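Local structure of N-alpha-acetyltransferase (Sulfolobus solfataricus P2, 4R3L) at residues A[21-29]-A[59-67]; A[104-112]-A[137-145]. The protein transfers the acetyl group of acetyl-CoA to the free alpha-amino group at the N-terminus of proteins, accepting serine, alanine and methionine ends with a preference for serine. All blocks are in the same frame, centred on the assembly; numbering follows the deposited sequence.

Contact 1 (A[21-29]-A[59-67])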
# COMPACT_ATOMS: atom_id res chain seq x y z
N ASP A 21 8.65 -12.22 -8.94
CA ASP A 21 8.29 -10.83 -9.23
C ASP A 21 9.17 -9.79 -8.55
O ASP A 21 9.17 -8.63 -8.96
CB ASP A 21 6.85 -10.54 -8.82
CG ASP A 21 5.83 -11.37 -9.58
OD1 ASP A 21 6.01 -11.58 -10.80
OD2 ASP A 21 4.85 -11.79 -8.94
N ILE A 22 9.89 -10.19 -7.50
CA ILE A 22 10.55 -9.23 -6.62
C ILE A 22 11.54 -8.33 -7.35
O ILE A 22 11.61 -7.13 -7.07
CB ILE A 22 11.29 -9.93 -5.46
CG1 ILE A 22 10.32 -10.82 -4.67
CG2 ILE A 22 11.95 -8.91 -4.54
CD1 ILE A 22 9.28 -10.07 -3.92
N ASP A 23 12.30 -8.89 -8.29
CA ASP A 23 13.26 -8.08 -9.04
C ASP A 23 12.60 -6.91 -9.77
O ASP A 23 13.10 -5.79 -9.74
CB ASP A 23 14.05 -8.95 -10.02
CG ASP A 23 15.19 -9.71 -9.35
OD1 ASP A 23 15.54 -9.35 -8.20
OD2 ASP A 23 15.73 -10.65 -9.96
N GLN A 24 11.46 -7.16 -10.41
CA GLN A 24 10.77 -6.10 -11.13
C GLN A 24 10.11 -5.12 -10.16
O GLN A 24 10.06 -3.93 -10.41
CB GLN A 24 9.70 -6.68 -12.08
CG GLN A 24 10.24 -7.56 -13.20
CD GLN A 24 9.14 -8.32 -13.93
OE1 GLN A 24 8.32 -7.73 -14.63
NE2 GLN A 24 9.11 -9.64 -13.74
N ILE A 25 9.59 -5.64 -9.06
CA ILE A 25 9.00 -4.81 -8.01
C ILE A 25 10.01 -3.82 -7.45
O ILE A 25 9.70 -2.64 -7.27
CB ILE A 25 8.43 -5.70 -6.88
CG1 ILE A 25 7.15 -6.41 -7.37
CG2 ILE A 25 8.17 -4.88 -5.62
CD1 ILE A 25 6.60 -7.47 -6.39
N ILE A 26 11.22 -4.29 -7.18
CA ILE A 26 12.27 -3.43 -6.67
C ILE A 26 12.60 -2.35 -7.69
O ILE A 26 12.75 -1.19 -7.34
CB ILE A 26 13.56 -4.24 -6.31
CG1 ILE A 26 13.27 -5.16 -5.12
CG2 ILE A 26 14.72 -3.31 -6.00
CD1 ILE A 26 14.49 -5.99 -4.68
N LYS A 27 12.70 -2.74 -8.96
CA LYS A 27 12.95 -1.79 -10.03
C LYS A 27 11.92 -0.67 -10.04
O LYS A 27 12.27 0.51 -10.12
CB LYS A 27 12.95 -2.50 -11.39
CG LYS A 27 12.90 -1.54 -12.58
CD LYS A 27 12.37 -2.22 -13.84
CE LYS A 27 11.23 -1.42 -14.45
NZ LYS A 27 10.84 -1.94 -15.80
N ILE A 28 10.65 -1.05 -9.97
CA ILE A 28 9.56 -0.08 -9.92
C ILE A 28 9.70 0.84 -8.71
O ILE A 28 9.56 2.06 -8.80
CB ILE A 28 8.20 -0.80 -9.87
CG1 ILE A 28 7.96 -1.56 -11.18
CG2 ILE A 28 7.07 0.20 -9.63
CD1 ILE A 28 6.77 -2.51 -11.14
N ASN A 29 9.98 0.24 -7.57
CA ASN A 29 10.14 0.98 -6.34
C ASN A 29 11.28 2.00 -6.46
O ASN A 29 11.13 3.16 -6.09
CB ASN A 29 10.38 -0.00 -5.19
CG ASN A 29 10.73 0.68 -3.89
OD1 ASN A 29 11.89 0.69 -3.49
ND2 ASN A 29 9.72 1.22 -3.21
N ASP A 59 1.34 -7.63 -20.46
CA ASP A 59 2.12 -8.54 -21.32
C ASP A 59 3.34 -9.15 -20.61
O ASP A 59 4.49 -8.85 -20.95
CB ASP A 59 2.55 -7.81 -22.59
CG ASP A 59 1.60 -8.05 -23.75
OD1 ASP A 59 1.03 -9.16 -23.85
OD2 ASP A 59 1.40 -7.12 -24.57
N ASN A 60 3.06 -9.96 -19.59
CA ASN A 60 4.08 -10.68 -18.83
C ASN A 60 5.05 -9.81 -18.03
O ASN A 60 5.98 -10.34 -17.41
CB ASN A 60 4.88 -11.60 -19.76
CG ASN A 60 4.01 -12.39 -20.71
OD1 ASN A 60 2.78 -12.28 -20.68
ND2 ASN A 60 4.63 -13.19 -21.57
N SER A 61 4.87 -8.49 -18.02
CA SER A 61 5.71 -7.62 -17.20
C SER A 61 4.95 -7.06 -15.99
O SER A 61 3.78 -6.73 -16.10
CB SER A 61 6.27 -6.45 -18.02
OG SER A 61 7.26 -6.89 -18.94
N VAL A 62 5.62 -6.96 -14.85
CA VAL A 62 5.02 -6.28 -13.69
C VAL A 62 5.09 -4.78 -13.91
O VAL A 62 6.16 -4.24 -14.18
CB VAL A 62 5.75 -6.65 -12.38
CG1 VAL A 62 5.19 -5.86 -11.21
CG2 VAL A 62 5.65 -8.15 -12.11
N VAL A 63 3.95 -4.09 -13.81
CA VAL A 63 3.94 -2.64 -13.99
C VAL A 63 3.49 -1.89 -12.74
O VAL A 63 3.49 -0.66 -12.71
CB VAL A 63 3.04 -2.23 -15.17
CG1 VAL A 63 3.58 -2.81 -16.46
CG2 VAL A 63 1.58 -2.67 -14.91
N GLY A 64 3.10 -2.63 -11.70
CA GLY A 64 2.67 -2.00 -10.47
C GLY A 64 2.56 -3.02 -9.37
O GLY A 64 2.53 -4.22 -9.65
N TYR A 65 2.53 -2.57 -8.12
CA TYR A 65 2.39 -3.52 -7.03
C TYR A 65 1.82 -2.84 -5.81
O TYR A 65 1.84 -1.61 -5.70
CB TYR A 65 3.76 -4.16 -6.69
CG TYR A 65 4.69 -3.17 -6.03
CD1 TYR A 65 4.73 -3.05 -4.65
CD2 TYR A 65 5.51 -2.35 -6.79
CE1 TYR A 65 5.58 -2.13 -4.04
CE2 TYR A 65 6.36 -1.42 -6.18
CZ TYR A 65 6.37 -1.31 -4.81
OH TYR A 65 7.22 -0.41 -4.20
N ILE A 66 1.33 -3.65 -4.88
CA ILE A 66 0.96 -3.15 -3.57
C ILE A 66 1.47 -4.13 -2.53
O ILE A 66 1.20 -5.33 -2.61
CB ILE A 66 -0.57 -2.94 -3.43
CG1 ILE A 66 -0.91 -2.38 -2.04
CG2 ILE A 66 -1.35 -4.25 -3.70
CD1 ILE A 66 -2.38 -1.95 -1.90
N MET A 67 2.22 -3.61 -1.56
CA MET A 67 2.81 -4.45 -0.51
C MET A 67 2.19 -4.11 0.83
O MET A 67 2.28 -2.98 1.28
CB MET A 67 4.33 -4.23 -0.46
CG MET A 67 4.99 -4.89 0.71
SD MET A 67 6.81 -4.95 0.51
CE MET A 67 7.20 -3.20 0.49

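Contact 2 (A[104-112]-A[137-145]). With COA (coenzyme A), chain C.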
# COMPACT_ATOMS: atom_id res chain seq x y z
N ALA A 104 -3.89 1.47 -9.66
CA ALA A 104 -3.72 1.62 -8.21
C ALA A 104 -5.05 1.36 -7.51
O ALA A 104 -5.11 0.75 -6.45
CB ALA A 104 -3.20 3.00 -7.86
N THR A 105 -6.14 1.81 -8.13
CA THR A 105 -7.45 1.58 -7.55
C THR A 105 -7.73 0.10 -7.42
O THR A 105 -8.24 -0.35 -6.40
CB THR A 105 -8.58 2.24 -8.38
OG1 THR A 105 -8.42 3.66 -8.32
CG2 THR A 105 -9.94 1.87 -7.81
N THR A 106 -7.40 -0.68 -8.45
CA THR A 106 -7.71 -2.10 -8.38
C THR A 106 -6.73 -2.83 -7.46
O THR A 106 -7.11 -3.79 -6.80
CB THR A 106 -7.73 -2.75 -9.77
OG1 THR A 106 -6.44 -2.63 -10.38
CG2 THR A 106 -8.79 -2.07 -10.65
N LEU A 107 -5.47 -2.39 -7.43
CA LEU A 107 -4.52 -2.98 -6.47
C LEU A 107 -5.03 -2.81 -5.03
O LEU A 107 -5.01 -3.75 -4.22
CB LEU A 107 -3.12 -2.36 -6.61
CG LEU A 107 -2.30 -2.79 -7.83
CD1 LEU A 107 -1.07 -1.91 -8.02
CD2 LEU A 107 -1.89 -4.26 -7.72
N LEU A 108 -5.48 -1.60 -4.70
CA LEU A 108 -6.00 -1.33 -3.36
C LEU A 108 -7.25 -2.15 -3.07
O LEU A 108 -7.41 -2.65 -1.96
CB LEU A 108 -6.31 0.16 -3.18
CG LEU A 108 -5.13 1.07 -2.89
CD1 LEU A 108 -5.41 2.49 -3.35
CD2 LEU A 108 -4.82 1.05 -1.38
N GLU A 109 -8.15 -2.29 -4.05
CA GLU A 109 -9.35 -3.06 -3.80
C GLU A 109 -9.02 -4.50 -3.50
O GLU A 109 -9.62 -5.11 -2.61
CB GLU A 109 -10.32 -2.98 -4.98
CG GLU A 109 -11.71 -3.56 -4.66
CD GLU A 109 -11.85 -5.08 -4.89
OE1 GLU A 109 -10.94 -5.71 -5.47
OE2 GLU A 109 -12.90 -5.64 -4.50
N ALA A 110 -8.07 -5.05 -4.25
CA ALA A 110 -7.71 -6.45 -4.09
C ALA A 110 -7.06 -6.68 -2.74
O ALA A 110 -7.37 -7.65 -2.03
CB ALA A 110 -6.77 -6.89 -5.22
N SER A 111 -6.14 -5.79 -2.39
CA SER A 111 -5.45 -5.89 -1.10
C SER A 111 -6.46 -5.73 0.03
O SER A 111 -6.44 -6.49 0.99
CB SER A 111 -4.32 -4.86 -0.99
OG SER A 111 -3.46 -5.19 0.11
N MET A 112 -7.35 -4.74 -0.08
CA MET A 112 -8.37 -4.54 0.94
C MET A 112 -9.25 -5.76 1.17
O MET A 112 -9.55 -6.13 2.31
CB MET A 112 -9.27 -3.36 0.56
CG MET A 112 -8.62 -2.04 0.81
SD MET A 112 -9.60 -0.68 0.15
CE MET A 112 -11.15 -0.98 0.96
N ALA A 137 -5.41 12.06 -3.85
CA ALA A 137 -6.65 12.07 -4.61
C ALA A 137 -7.21 10.66 -4.73
O ALA A 137 -8.41 10.44 -4.55
CB ALA A 137 -6.43 12.67 -6.00
N LEU A 138 -6.32 9.72 -5.04
CA LEU A 138 -6.66 8.30 -5.16
C LEU A 138 -7.35 7.84 -3.87
O LEU A 138 -8.50 7.38 -3.90
CB LEU A 138 -5.39 7.49 -5.44
CG LEU A 138 -5.35 5.97 -5.26
CD1 LEU A 138 -6.09 5.28 -6.37
CD2 LEU A 138 -3.89 5.47 -5.19
N TYR A 139 -6.66 8.00 -2.75
CA TYR A 139 -7.18 7.54 -1.46
C TYR A 139 -8.49 8.22 -1.05
O TYR A 139 -9.38 7.59 -0.49
CB TYR A 139 -6.11 7.75 -0.38
CG TYR A 139 -4.75 7.16 -0.73
CD1 TYR A 139 -4.64 5.94 -1.40
CD2 TYR A 139 -3.59 7.82 -0.40
CE1 TYR A 139 -3.39 5.41 -1.71
CE2 TYR A 139 -2.35 7.31 -0.71
CZ TYR A 139 -2.25 6.11 -1.37
OH TYR A 139 -1.00 5.61 -1.66
N GLU A 140 -8.61 9.52 -1.29
CA GLU A 140 -9.87 10.19 -0.94
C GLU A 140 -11.03 9.67 -1.81
O GLU A 140 -12.15 9.54 -1.34
CB GLU A 140 -9.73 11.71 -1.05
CG GLU A 140 -8.91 12.33 0.08
CD GLU A 140 -8.66 13.82 -0.11
OE1 GLU A 140 -8.82 14.30 -1.25
OE2 GLU A 140 -8.29 14.50 0.88
N LYS A 141 -10.74 9.34 -3.06
CA LYS A 141 -11.75 8.74 -3.93
C LYS A 141 -12.22 7.39 -3.40
O LYS A 141 -13.37 7.02 -3.59
CB LYS A 141 -11.22 8.57 -5.36
CG LYS A 141 -11.58 9.72 -6.30
CD LYS A 141 -11.88 9.20 -7.71
CE LYS A 141 -12.26 10.33 -8.66
NZ LYS A 141 -13.49 11.07 -8.25
N LEU A 142 -11.32 6.66 -2.73
CA LEU A 142 -11.63 5.35 -2.17
C LEU A 142 -12.11 5.47 -0.73
O LEU A 142 -12.12 4.50 0.02
CB LEU A 142 -10.41 4.42 -2.23
CG LEU A 142 -10.23 3.61 -3.52
CD1 LEU A 142 -10.23 4.49 -4.74
CD2 LEU A 142 -8.95 2.79 -3.45
N ASN A 143 -12.48 6.69 -0.37
CA ASN A 143 -13.03 7.02 0.94
C ASN A 143 -12.08 6.83 2.11
O ASN A 143 -12.52 6.60 3.22
CB ASN A 143 -14.31 6.21 1.20
CG ASN A 143 -15.56 7.02 0.94
OD1 ASN A 143 -16.05 7.74 1.82
ND2 ASN A 143 -16.09 6.91 -0.28
N PHE A 144 -10.78 6.94 1.87
CA PHE A 144 -9.86 7.12 2.99
C PHE A 144 -10.05 8.54 3.55
O PHE A 144 -10.33 9.47 2.80
CB PHE A 144 -8.41 6.92 2.55
CG PHE A 144 -8.04 5.50 2.30
CD1 PHE A 144 -7.14 4.86 3.14
CD2 PHE A 144 -8.56 4.80 1.22
CE1 PHE A 144 -6.77 3.55 2.90
CE2 PHE A 144 -8.20 3.49 0.98
CZ PHE A 144 -7.30 2.87 1.82
N LYS A 145 -9.90 8.67 4.87
CA LYS A 145 -9.92 9.96 5.53
C LYS A 145 -8.57 10.29 6.15
O LYS A 145 -7.90 9.41 6.68
CB LYS A 145 -11.00 9.98 6.60
CG LYS A 145 -12.41 9.72 6.07
CD LYS A 145 -12.73 10.58 4.86
CE LYS A 145 -14.16 10.35 4.38
NZ LYS A 145 -14.42 10.97 3.05
N1A COA C . -3.88 13.85 -10.42
C2A COA C . -5.14 13.91 -9.92
N3A COA C . -5.78 12.80 -9.57
C4A COA C . -5.19 11.57 -9.70
C5A COA C . -3.90 11.48 -10.21
C6A COA C . -3.24 12.67 -10.57
N6A COA C . -1.89 12.62 -11.11
N7A COA C . -3.55 10.13 -10.23
C8A COA C . -4.62 9.43 -9.75
N9A COA C . -5.60 10.28 -9.42
C1B COA C . -6.93 9.94 -8.88
C2B COA C . -7.97 10.18 -9.91
O2B COA C . -9.18 10.49 -9.31
C3B COA C . -8.09 8.89 -10.55
O3B COA C . -9.28 8.84 -11.22
P3B COA C . -9.31 9.15 -12.76
O7A COA C . -10.61 8.63 -13.37
O8A COA C . -8.18 8.47 -13.41
O9A COA C . -9.20 10.63 -12.97
C4B COA C . -8.05 7.99 -9.38
O4B COA C . -7.05 8.54 -8.56
C5B COA C . -7.65 6.63 -9.75
O5B COA C . -6.30 6.53 -10.10
P1A COA C . -5.59 5.23 -10.64
O1A COA C . -5.55 5.20 -12.14
O2A COA C . -6.24 4.03 -10.06
O3A COA C . -4.10 5.43 -10.09
P2A COA C . -2.77 5.06 -10.85
O4A COA C . -2.42 6.07 -11.92
O5A COA C . -2.84 3.67 -11.39
O6A COA C . -1.59 5.09 -9.75
CBP COA C . -0.30 6.19 -8.00
CCP COA C . -1.66 6.03 -8.75
CDP COA C . -0.42 7.29 -6.98
CEP COA C . 0.00 4.86 -7.31
CAP COA C . 0.72 6.51 -9.07
OAP COA C . 0.63 7.85 -9.55
C9P COA C . 2.17 6.31 -8.66
O9P COA C . 2.70 5.17 -8.73
N8P COA C . 2.98 7.41 -8.19
C7P COA C . 4.38 7.26 -7.79
C6P COA C . 4.56 6.33 -6.55
C5P COA C . 3.68 6.74 -5.38
O5P COA C . 3.65 7.95 -5.04
N4P COA C . 2.86 5.74 -4.68
C3P COA C . 2.01 6.13 -3.58
C2P COA C . 2.68 6.58 -2.28
S1P COA C . 1.71 6.65 -0.82

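Contact 1 (A[21-29]-A[59-67])
Gln24 and Val62 are joined by a hydrogen bond from Val62 N to Gln24 OE1 at 2.8 Å, nearly straight at the hydrogen (169°), although the donor stands 33° out of the carbonyl plane of the amide. The glutamine chain is extended beyond CG, which carries its amide from the helix to the start of strand 61-67 and lets a side chain satisfy a backbone N-H of that strand. A second, more bent bond lies at the other end of the contact, where Asn29 ND2 donates to Tyr65 OH over 3.1 Å. There the amide and ring planes are steeply inclined to each other. Both partners are anchored further: Asn29 ND2 also bonds to the carbonyl of Glu35, a residue important for substrate specificity, and Tyr65 OH to Ser91 OG.

In the GNAT fold, this is the first helix lying across one side of the central mixed sheet; the axes of helix 22-29 and strand 61-67 approach to 8.4 Å and cross at -54°. Between the two polar ends the packing is mainly apolar. Ile25 sets CG2 3.7 Å from the centroid of the Tyr65 ring and almost on its normal, a CH-pi contact over one face. Ile28 meets the same ring at its edge, with CG2 3.9 Å from Tyr65 CE2. The CG1 branch of Ile28, held beside the backbone N, runs on to the strand, where CD1 lies 3.7 Å from Val62 CG1 and also touches the backbone leading to Gly64. Val62 CG2 turns instead toward the Asp21 carboxylate, with OD1 3.7 Å away; that carboxylate is engaged by a salt bridge to Arg15 and by the backbone N of Arg18.

Contact 2 (A[104-112]-A[137-145])
Apolar contacts join the segments, and Leu108 carries most of them. Its CD1 reaches Leu142 CD2 at 3.6 Å and meets Leu138 CD2 tip to tip at 3.8 Å. The same methyl lies at the edge of the Tyr139 ring, near its plane, 3.9 Å from CE1. Leu138 spreads its two methyls over the first turn of the other helix: CD2 packs on Ala104 CB, while CD1 comes within 3.4 Å of Thr105 OG1. CG anti to the backbone N (chi1 164°) points the Leu138 branches at Ala104, Thr105 and Leu108. Farther along, Met112 SD and Leu108 CD2 make looser contacts with Phe144.

Helices 104-112 and 137-141 cross at -50° with axes 10.8 Å apart, on one side of the GNAT sheet, and coenzyme A lies at the N-terminal end of helix 104-112. A Schellman motif with Asn143 at C-prime, positive in phi, ends the second helix and brings Phe144 back toward the first.

Polar bonds run to the cofactor. Ala104 N donates to O5A, and Thr105 grips O2A twice, through its backbone N and through OG1 at 2.8 Å, as in the pyrophosphate-binding helix N-terminus of this family. Two further approaches, not assigned as bonds, come from the second helix: Tyr139 OH stands 3.0 Å from the thiol sulfur S1P, and Lys141 CE lies beside the ribose oxygen O2B.

Both contacts are buried and rest on the same sheet, yet from different sides: contact 1 places a helix against strand 61-72 itself, whereas contact 2 pairs a helix with another helix and the turn that follows it. The strand connects them. Ile66, which takes no part in contact 1, turns the other way and packs on the helix of contact 2, its CD1 3.6 Å from Ser111 CB and its CG2 3.7 Å from Leu107 O. The centres of the two contacts are about 19 Å apart. Chemically they differ: contact 1 has protein-to-protein hydrogen bonds at both ends of a core of Ile25, Ile28, Val62 and Tyr65, while between the segments of contact 2 the packing is apolar and the polar bonds of Ala104 and Thr105 go to coenzyme A.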